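Local coordinates for protein alpha-1,2-mannosyltransferase (Ktr4), putative (Neosartorya fumigata, PDB 7BOP) that is a putative fungal alpha-1,2-mannosyltransferase with a GT-A-type fold that holds guanosine-5'-diphosphate and a manganese ion, at residues A[215-221]-A[331-336]. Sequence-based numbering, arbitrary orientation.
Sequences NLTYGFT and AKVHWF
Lys-332, Phe-220 and Leu-216 bury the most surface where 215-221 pairs with 331-336. The aliphatic chain of Lys-332 runs past the backbone carbonyl of Asn-215, with CD 3.3 Å from Asn-215 O. A bend at chi2 (-53°) turns the chain along the loop, and its NZ is hydrogen-bonded to Arg-214 O. Lys-332 O accepts from two amides. Thr-217 N gives a short bond of 2.7 Å to Lys-332 O, in the carbonyl plane; Tyr-218 N adds a weak one. Leu-216 places CD2 against Lys-332 CA, while its CD1 meets His-334 CB at 4.0 Å.

Farther along, the backbones exchange bonds in a regular ladder. His-334 N donates to Tyr-218 O, Phe-220 N to His-334 O, and Phe-336 N to Phe-220 O. Phe-220 CG sits between its own N and carbonyl carbon (chi1 74°), which swings the ring across to the neighbouring strand. Trp-335 CA lies over one face of this ring, a CH-pi contact 4.0 Å from the centroid. The indole is nearly parallel to the phenyl ring, with planes at 23°, but slid aside, so overlap is slight. Trp-335 NE1 donates to Thr-221 O, at 3.1 Å, from above the carbonyl plane. On the face that carries His-334, Phe-336 CD2, at the edge of its ring, lies 3.7 Å from Gly-219 CA.

Strand 218-224 also pairs antiparallel with 284-287, and Phe-279 packs on Phe-220. The arrangement is a parallel strand pair within the mixed beta-sheet of a GT-A-type glycosyltransferase fold.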
ATOM      1  N   ASN A 215       9.783   7.556 -14.263  1.00 33.84           N
ATOM      2  CA  ASN A 215       8.678   6.719 -14.745  1.00 36.33           C
ATOM      3  C   ASN A 215       8.363   5.543 -13.810  1.00 35.67           C
ATOM      4  O   ASN A 215       8.093   4.420 -14.258  1.00 35.94           O
ATOM      5  CB  ASN A 215       8.965   6.250 -16.175  1.00 37.92           C
ATOM      6  CG  ASN A 215       9.072   7.414 -17.141  1.00 40.49           C
ATOM      7  OD1 ASN A 215       8.130   8.185 -17.286  1.00 44.82           O
ATOM      8  ND2 ASN A 215      10.205   7.554 -17.786  1.00 43.32           N
ATOM      9  N   LEU A 216       8.393   5.814 -12.508  1.00 32.98           N
ATOM     10  CA  LEU A 216       8.134   4.776 -11.525  1.00 32.24           C
ATOM     11  C   LEU A 216       6.645   4.513 -11.390  1.00 31.73           C
ATOM     12  O   LEU A 216       5.803   5.406 -11.557  1.00 29.32           O
ATOM     13  CB  LEU A 216       8.766   5.117 -10.175  1.00 32.53           C
ATOM     14  CG  LEU A 216      10.281   5.339 -10.200  1.00 32.77           C
ATOM     15  CD1 LEU A 216      10.800   5.586  -8.793  1.00 33.45           C
ATOM     16  CD2 LEU A 216      11.060   4.201 -10.852  1.00 33.51           C
ATOM     17  N   THR A 217       6.335   3.254 -11.088  1.00 29.20           N
ATOM     18  CA  THR A 217       4.982   2.765 -11.009  1.00 28.14           C
ATOM     19  C   THR A 217       4.482   2.741  -9.571  1.00 28.03           C
ATOM     20  O   THR A 217       3.318   3.020  -9.326  1.00 29.02           O
ATOM     21  CB  THR A 217       4.907   1.351 -11.628  1.00 28.72           C
ATOM     22  OG1 THR A 217       5.325   1.430 -12.989  1.00 29.06           O
ATOM     23  CG2 THR A 217       3.522   0.762 -11.551  1.00 27.63           C
ATOM     24  N   TYR A 218       5.348   2.398  -8.622  1.00 28.49           N
ATOM     25  CA  TYR A 218       4.888   2.111  -7.266  1.00 28.91           C
ATOM     26  C   TYR A 218       6.014   2.195  -6.279  1.00 27.65           C
ATOM     27  O   TYR A 218       7.147   1.827  -6.590  1.00 28.06           O
ATOM     28  CB  TYR A 218       4.303   0.705  -7.247  1.00 28.59           C
ATOM     29  CG  TYR A 218       3.584   0.265  -6.003  1.00 29.26           C
ATOM     30  CD1 TYR A 218       2.227   0.516  -5.835  1.00 29.00           C
ATOM     31  CD2 TYR A 218       4.242  -0.488  -5.028  1.00 30.06           C
ATOM     32  CE1 TYR A 218       1.547   0.049  -4.726  1.00 29.67           C
ATOM     33  CE2 TYR A 218       3.572  -0.962  -3.911  1.00 29.25           C
ATOM     34  CZ  TYR A 218       2.230  -0.694  -3.756  1.00 30.80           C
ATOM     35  OH  TYR A 218       1.576  -1.181  -2.641  1.00 30.05           O
ATOM     36  N   GLY A 219       5.693   2.682  -5.089  1.00 27.51           N
ATOM     37  CA  GLY A 219       6.628   2.761  -3.994  1.00 28.40           C
ATOM     38  C   GLY A 219       6.042   2.192  -2.718  1.00 28.02           C
ATOM     39  O   GLY A 219       4.864   2.413  -2.417  1.00 29.54           O
ATOM     40  N   PHE A 220       6.878   1.467  -1.974  1.00 29.24           N
ATOM     41  CA  PHE A 220       6.490   0.838  -0.707  1.00 28.35           C
ATOM     42  C   PHE A 220       7.527   1.085   0.385  1.00 26.80           C
ATOM     43  O   PHE A 220       8.655   1.471   0.103  1.00 26.05           O
ATOM     44  CB  PHE A 220       6.306  -0.671  -0.916  1.00 27.99           C
ATOM     45  CG  PHE A 220       7.590  -1.432  -1.081  1.00 27.66           C
ATOM     46  CD1 PHE A 220       8.235  -1.472  -2.310  1.00 27.99           C
ATOM     47  CD2 PHE A 220       8.153  -2.129  -0.010  1.00 27.46           C
ATOM     48  CE1 PHE A 220       9.415  -2.179  -2.478  1.00 27.03           C
ATOM     49  CE2 PHE A 220       9.345  -2.832  -0.168  1.00 27.65           C
ATOM     50  CZ  PHE A 220       9.979  -2.857  -1.405  1.00 28.41           C
ATOM     51  N   THR A 221       7.141   0.839   1.633  1.00 25.83           N
ATOM     52  CA  THR A 221       8.085   0.868   2.764  1.00 26.99           C
ATOM     53  C   THR A 221       8.264  -0.473   3.474  1.00 26.40           C
ATOM     54  O   THR A 221       9.347  -0.736   3.970  1.00 27.61           O
ATOM     55  CB  THR A 221       7.663   1.896   3.831  1.00 27.80           C
ATOM     56  OG1 THR A 221       6.289   1.689   4.153  1.00 28.69           O
ATOM     57  CG2 THR A 221       7.854   3.315   3.312  1.00 27.70           C
ATOM     58  N   ALA A 331      11.671  -2.982 -12.296  1.00 30.67           N
ATOM     59  CA  ALA A 331      12.613  -1.866 -12.187  1.00 31.90           C
ATOM     60  C   ALA A 331      11.916  -0.562 -11.842  1.00 30.73           C
ATOM     61  O   ALA A 331      12.563   0.338 -11.343  1.00 31.47           O
ATOM     62  CB  ALA A 331      13.411  -1.689 -13.473  1.00 33.09           C
ATOM     63  N   LYS A 332      10.615  -0.467 -12.106  1.00 31.39           N
ATOM     64  CA  LYS A 332       9.818   0.728 -11.793  1.00 31.65           C
ATOM     65  C   LYS A 332       9.082   0.650 -10.455  1.00 29.83           C
ATOM     66  O   LYS A 332       8.222   1.492 -10.176  1.00 28.54           O
ATOM     67  CB  LYS A 332       8.811   0.996 -12.915  1.00 33.26           C
ATOM     68  CG  LYS A 332       9.414   1.138 -14.304  1.00 36.36           C
ATOM     69  CD  LYS A 332      10.514   2.175 -14.328  1.00 42.59           C
ATOM     70  CE  LYS A 332      10.787   2.693 -15.736  1.00 48.00           C
ATOM     71  NZ  LYS A 332      12.053   3.480 -15.728  1.00 51.06           N
ATOM     72  N   VAL A 333       9.411  -0.351  -9.635  1.00 29.11           N
ATOM     73  CA  VAL A 333       8.896  -0.464  -8.270  1.00 29.44           C
ATOM     74  C   VAL A 333      10.043  -0.103  -7.341  1.00 28.78           C
ATOM     75  O   VAL A 333      11.168  -0.581  -7.529  1.00 29.18           O
ATOM     76  CB  VAL A 333       8.353  -1.883  -7.980  1.00 28.76           C
ATOM     77  CG1 VAL A 333       7.908  -2.015  -6.518  1.00 28.92           C
ATOM     78  CG2 VAL A 333       7.200  -2.198  -8.918  1.00 28.65           C
ATOM     79  N   HIS A 334       9.772   0.746  -6.353  1.00 27.39           N
ATOM     80  CA  HIS A 334      10.824   1.350  -5.542  1.00 28.36           C
ATOM     81  C   HIS A 334      10.568   1.162  -4.048  1.00 26.66           C
ATOM     82  O   HIS A 334       9.452   1.362  -3.568  1.00 25.62           O
ATOM     83  CB  HIS A 334      10.936   2.847  -5.880  1.00 28.94           C
ATOM     84  CG  HIS A 334      11.877   3.609  -4.996  1.00 28.96           C
ATOM     85  ND1 HIS A 334      13.236   3.389  -4.983  1.00 30.31           N
ATOM     86  CD2 HIS A 334      11.654   4.616  -4.117  1.00 29.29           C
ATOM     87  CE1 HIS A 334      13.809   4.214  -4.127  1.00 29.93           C
ATOM     88  NE2 HIS A 334      12.868   4.967  -3.587  1.00 30.43           N
ATOM     89  N   TRP A 335      11.602   0.746  -3.328  1.00 26.84           N
ATOM     90  CA  TRP A 335      11.559   0.728  -1.857  1.00 27.40           C
ATOM     91  C   TRP A 335      11.938   2.110  -1.333  1.00 26.43           C
ATOM     92  O   TRP A 335      13.091   2.528  -1.450  1.00 27.83           O
ATOM     93  CB  TRP A 335      12.531  -0.311  -1.312  1.00 27.16           C
ATOM     94  CG  TRP A 335      12.577  -0.402   0.182  1.00 26.51           C
ATOM     95  CD1 TRP A 335      11.541  -0.251   1.044  1.00 27.47           C
ATOM     96  CD2 TRP A 335      13.719  -0.711   0.979  1.00 27.41           C
ATOM     97  NE1 TRP A 335      11.966  -0.422   2.337  1.00 28.09           N
ATOM     98  CE2 TRP A 335      13.299  -0.717   2.327  1.00 26.67           C
ATOM     99  CE3 TRP A 335      15.062  -0.987   0.687  1.00 27.32           C
ATOM    100  CZ2 TRP A 335      14.173  -0.969   3.380  1.00 27.47           C
ATOM    101  CZ3 TRP A 335      15.932  -1.236   1.737  1.00 27.96           C
ATOM    102  CH2 TRP A 335      15.485  -1.224   3.066  1.00 27.19           C
ATOM    103  N   PHE A 336      10.972   2.804  -0.742  1.00 27.46           N
ATOM    104  CA  PHE A 336      11.206   4.111  -0.121  1.00 27.65           C
ATOM    105  C   PHE A 336      11.821   3.898   1.256  1.00 28.03           C
ATOM    106  O   PHE A 336      11.212   4.190   2.277  1.00 27.13           O
ATOM    107  CB  PHE A 336       9.899   4.924  -0.017  1.00 28.07           C
ATOM    108  CG  PHE A 336       9.586   5.720  -1.239  1.00 28.36           C
ATOM    109  CD1 PHE A 336      10.305   6.875  -1.526  1.00 29.51           C
ATOM    110  CD2 PHE A 336       8.594   5.319  -2.111  1.00 29.27           C
ATOM    111  CE1 PHE A 336      10.011   7.629  -2.661  1.00 29.82           C
ATOM    112  CE2 PHE A 336       8.308   6.063  -3.250  1.00 30.18           C
ATOM    113  CZ  PHE A 336       9.017   7.211  -3.520  1.00 29.02           C
TER